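Local coordinates for protein CalS11 (Micromonospora echinospora, PDB 3TOS) that binds S-adenosyl-L-homocysteine in a Rossmann-like methyltransferase domain and probably acts as an O-methyltransferase in calicheamicin biosynthesis, at residues P70-E75 against T181-A186. Sequence-based numbering, arbitrary orientation.
With SAH (S-adenosyl-L-homocysteine), chain O.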
ATOM      1  N   PRO B  70     -16.914  -9.127  17.852  1.00  8.46           N
ATOM      2  CA  PRO B  70     -18.010  -9.170  18.834  1.00  8.87           C
ATOM      3  C   PRO B  70     -17.533  -9.889  20.099  1.00 10.09           C
ATOM      4  O   PRO B  70     -16.526 -10.579  20.110  1.00 10.94           O
ATOM      5  CB  PRO B  70     -19.120  -9.968  18.117  1.00 11.14           C
ATOM      6  CG  PRO B  70     -18.493 -10.652  17.042  1.00 13.45           C
ATOM      7  CD  PRO B  70     -17.203  -9.938  16.664  1.00 11.02           C
ATOM      8  N   GLY B  71     -18.271  -9.723  21.161  1.00  9.91           N
ATOM      9  CA  GLY B  71     -18.023 -10.496  22.378  1.00  9.41           C
ATOM     10  C   GLY B  71     -17.502  -9.742  23.561  1.00  7.48           C
ATOM     11  O   GLY B  71     -17.475  -8.511  23.592  1.00  9.78           O
ATOM     12  N   VAL B  72     -17.077 -10.505  24.532  1.00  6.17           N
ATOM     13  CA  VAL B  72     -16.669 -10.019  25.865  1.00  6.86           C
ATOM     14  C   VAL B  72     -15.163 -10.080  26.048  1.00  7.65           C
ATOM     15  O   VAL B  72     -14.421 -10.645  25.250  1.00  9.12           O
ATOM     16  CB  VAL B  72     -17.386 -10.805  27.000  1.00  7.87           C
ATOM     17  CG1 VAL B  72     -18.927 -10.873  26.739  1.00 11.06           C
ATOM     18  CG2 VAL B  72     -16.840 -12.225  27.077  1.00  9.52           C
ATOM     19  N   ILE B  73     -14.724  -9.418  27.112  1.00  8.06           N
ATOM     20  CA  ILE B  73     -13.323  -9.415  27.587  1.00  7.86           C
ATOM     21  C   ILE B  73     -13.315 -10.216  28.885  1.00  8.36           C
ATOM     22  O   ILE B  73     -14.126  -9.933  29.803  1.00  8.84           O
ATOM     23  CB  ILE B  73     -12.820  -7.956  27.875  1.00  9.20           C
ATOM     24  CG1 ILE B  73     -12.823  -7.170  26.559  1.00 10.91           C
ATOM     25  CG2 ILE B  73     -11.388  -8.019  28.487  1.00 11.07           C
ATOM     26  CD1 ILE B  73     -12.578  -5.636  26.798  1.00 12.63           C
HETATM   27  N   MSE B  74     -12.456 -11.241  28.923  1.00  8.32           N
HETATM   28  CA  MSE B  74     -12.264 -12.048  30.137  1.00  8.32           C
HETATM   29  C   MSE B  74     -10.838 -11.976  30.621  1.00  8.46           C
HETATM   30  O   MSE B  74      -9.916 -12.066  29.794  1.00  8.65           O
HETATM   31  CB  MSE B  74     -12.622 -13.516  29.866  1.00  8.67           C
HETATM   32  CG  MSE B  74     -14.106 -13.697  29.562  1.00  9.91           C
HETATM   33 SE   MSE B  74     -14.419 -15.618  29.405  0.63 12.29          SE
HETATM   34  CE  MSE B  74     -16.320 -15.454  29.472  1.00 11.69           C
ATOM     35  N   GLU B  75     -10.632 -11.807  31.944  1.00  7.86           N
ATOM     36  CA  GLU B  75      -9.288 -11.924  32.533  1.00  8.40           C
ATOM     37  C   GLU B  75      -9.345 -13.066  33.501  1.00  7.63           C
ATOM     38  O   GLU B  75     -10.238 -13.112  34.337  1.00  9.75           O
ATOM     39  CB  GLU B  75      -8.811 -10.649  33.248  1.00 10.35           C
ATOM     40  CG  GLU B  75      -7.362 -10.919  33.776  1.00 10.85           C
ATOM     41  CD  GLU B  75      -6.731  -9.719  34.428  1.00 11.42           C
ATOM     42  OE1 GLU B  75      -7.437  -8.997  35.194  1.00 11.85           O
ATOM     43  OE2 GLU B  75      -5.535  -9.522  34.206  1.00 10.81           O
ATOM     44  N   THR B 181     -22.441 -16.117  24.882  1.00  9.32           N
ATOM     45  CA  THR B 181     -21.072 -15.588  24.942  1.00  9.11           C
ATOM     46  C   THR B 181     -20.296 -15.757  23.616  1.00  8.84           C
ATOM     47  O   THR B 181     -20.274 -16.862  22.998  1.00  9.67           O
ATOM     48  CB  THR B 181     -20.253 -16.317  26.046  1.00  9.55           C
ATOM     49  OG1 THR B 181     -20.871 -16.053  27.304  1.00 11.17           O
ATOM     50  CG2 THR B 181     -18.769 -15.897  26.039  1.00 10.28           C
ATOM     51  N   VAL B 182     -19.718 -14.656  23.153  1.00  9.01           N
ATOM     52  CA  VAL B 182     -18.596 -14.732  22.229  1.00  8.57           C
ATOM     53  C   VAL B 182     -17.418 -14.102  23.006  1.00  8.67           C
ATOM     54  O   VAL B 182     -17.631 -13.171  23.763  1.00  9.49           O
ATOM     55  CB  VAL B 182     -18.851 -13.957  20.898  1.00  8.38           C
ATOM     56  CG1 VAL B 182     -17.607 -14.057  19.999  1.00  9.48           C
ATOM     57  CG2 VAL B 182     -20.075 -14.507  20.160  1.00  9.23           C
ATOM     58  N   ILE B 183     -16.208 -14.647  22.904  1.00  7.26           N
ATOM     59  CA  ILE B 183     -15.038 -14.078  23.639  1.00  8.73           C
ATOM     60  C   ILE B 183     -14.214 -13.331  22.662  1.00  7.89           C
ATOM     61  O   ILE B 183     -13.627 -13.926  21.736  1.00  9.96           O
ATOM     62  CB  ILE B 183     -14.197 -15.191  24.319  1.00  9.24           C
ATOM     63  CG1 ILE B 183     -15.095 -15.894  25.349  1.00  8.99           C
ATOM     64  CG2 ILE B 183     -12.859 -14.568  24.994  1.00 10.32           C
ATOM     65  CD1 ILE B 183     -14.500 -17.187  25.937  1.00  9.34           C
ATOM     66  N   ALA B 184     -14.155 -12.010  22.812  1.00  6.71           N
ATOM     67  CA  ALA B 184     -13.279 -11.200  21.956  1.00  6.13           C
ATOM     68  C   ALA B 184     -11.813 -11.199  22.398  1.00  7.55           C
ATOM     69  O   ALA B 184     -10.907 -11.273  21.561  1.00  9.09           O
ATOM     70  CB  ALA B 184     -13.796  -9.779  21.872  1.00  8.20           C
ATOM     71  N   LEU B 185     -11.612 -11.125  23.709  1.00  7.60           N
ATOM     72  CA  LEU B 185     -10.251 -11.052  24.262  1.00  8.59           C
ATOM     73  C   LEU B 185     -10.233 -11.900  25.539  1.00  8.38           C
ATOM     74  O   LEU B 185     -11.045 -11.706  26.440  1.00  9.44           O
ATOM     75  CB  LEU B 185      -9.850  -9.577  24.557  1.00  9.37           C
ATOM     76  CG  LEU B 185      -8.551  -9.326  25.352  1.00 11.70           C
ATOM     77  CD1 LEU B 185      -7.336  -9.903  24.587  1.00 12.79           C
ATOM     78  CD2 LEU B 185      -8.411  -7.830  25.607  1.00 13.04           C
ATOM     79  N   ALA B 186      -9.339 -12.879  25.587  1.00  7.86           N
ATOM     80  CA  ALA B 186      -9.162 -13.781  26.736  1.00  8.07           C
ATOM     81  C   ALA B 186      -7.755 -13.548  27.241  1.00  8.08           C
ATOM     82  O   ALA B 186      -6.768 -13.842  26.518  1.00  9.69           O
ATOM     83  CB  ALA B 186      -9.328 -15.229  26.326  1.00  9.02           C
TER
HETATM   84  N   SAH O 258      -3.803  -9.661  36.474  1.00  9.79           N
HETATM   85  CA  SAH O 258      -3.249  -9.255  37.806  1.00 10.23           C
HETATM   86  CB  SAH O 258      -2.254 -10.256  38.368  1.00  9.20           C
HETATM   87  CG  SAH O 258      -2.911 -11.615  38.689  1.00  9.29           C
HETATM   88  SD  SAH O 258      -1.856 -12.545  39.782  1.00 10.34           S
HETATM   89  C   SAH O 258      -2.546  -7.917  37.589  1.00 12.03           C
HETATM   90  O   SAH O 258      -2.013  -7.310  38.568  1.00 12.30           O
HETATM   91  OXT SAH O 258      -2.581  -7.346  36.491  1.00 11.85           O
HETATM   92  C5' SAH O 258      -2.401 -14.241  39.523  1.00  9.70           C
HETATM   93  C4' SAH O 258      -3.879 -14.512  39.964  1.00  9.00           C
HETATM   94  O4' SAH O 258      -4.282 -15.788  39.448  1.00  9.67           O
HETATM   95  C3' SAH O 258      -3.947 -14.620  41.495  1.00  9.51           C
HETATM   96  O3' SAH O 258      -4.798 -13.577  42.032  1.00 10.19           O
HETATM   97  C2' SAH O 258      -4.478 -16.027  41.710  1.00 10.52           C
HETATM   98  O2' SAH O 258      -5.377 -16.177  42.828  1.00 11.26           O
HETATM   99  C1' SAH O 258      -5.194 -16.314  40.369  1.00  9.10           C
HETATM  100  N9  SAH O 258      -5.339 -17.768  40.112  1.00  9.50           N
HETATM  101  C8  SAH O 258      -4.355 -18.685  39.913  1.00 11.22           C
HETATM  102  N7  SAH O 258      -4.969 -19.890  39.791  1.00 10.20           N
HETATM  103  C5  SAH O 258      -6.303 -19.748  39.926  1.00  9.83           C
HETATM  104  C6  SAH O 258      -7.454 -20.658  39.888  1.00  9.24           C
HETATM  105  N6  SAH O 258      -7.262 -21.991  39.753  1.00 12.05           N
HETATM  106  N1  SAH O 258      -8.678 -20.093  40.040  1.00 10.83           N
HETATM  107  C2  SAH O 258      -8.847 -18.745  40.194  1.00 10.60           C
HETATM  108  N3  SAH O 258      -7.834 -17.857  40.308  1.00 10.02           N
HETATM  109  C4  SAH O 258      -6.559 -18.346  40.111  1.00  9.51           C
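A beta bulge between Val72 and Ala184-Leu185 joins the neighbouring parallel strands 72-76 and 183-188 at the centre of the Rossmann-like methyltransferase sheet. Both backbone polar groups of Val72 are engaged: its N donates to Val182 O at 2.8 Å, while its O accepts from Ala184 N at 2.8 Å and from Leu185 N at 3.2 Å, both donors lying in the carbonyl plane. Ala184, where the chain turns a corner, is the extra residue between Ile183, paired with Val72, and Leu185, paired with Ile73. Regular pairing then resumes with the nearly straight bond from Met74 N to Leu185 O (2.9 Å, 173°). On one face the selenomethionine Met74, extended beyond CG, crosses Ile183 at about a right angle, SE lying 3.8 Å from Ile183 CD1, with Tyr174 of helix 167-177 beside it. On the other, Ile73 CG2 meets Leu185 CD2 at 4.1 Å, both residues touching Phe87 of helix 82-94. Gly71, which has no side chain, brings its CA to 3.0 Å from Val182 O. The shared Val72 O and the Met74 N bond thus hold the strands together through the bulge, probably helping to place Glu75 OE2, 2.9 Å from the amino N of S-adenosyl-L-homocysteine and also bonded to His83.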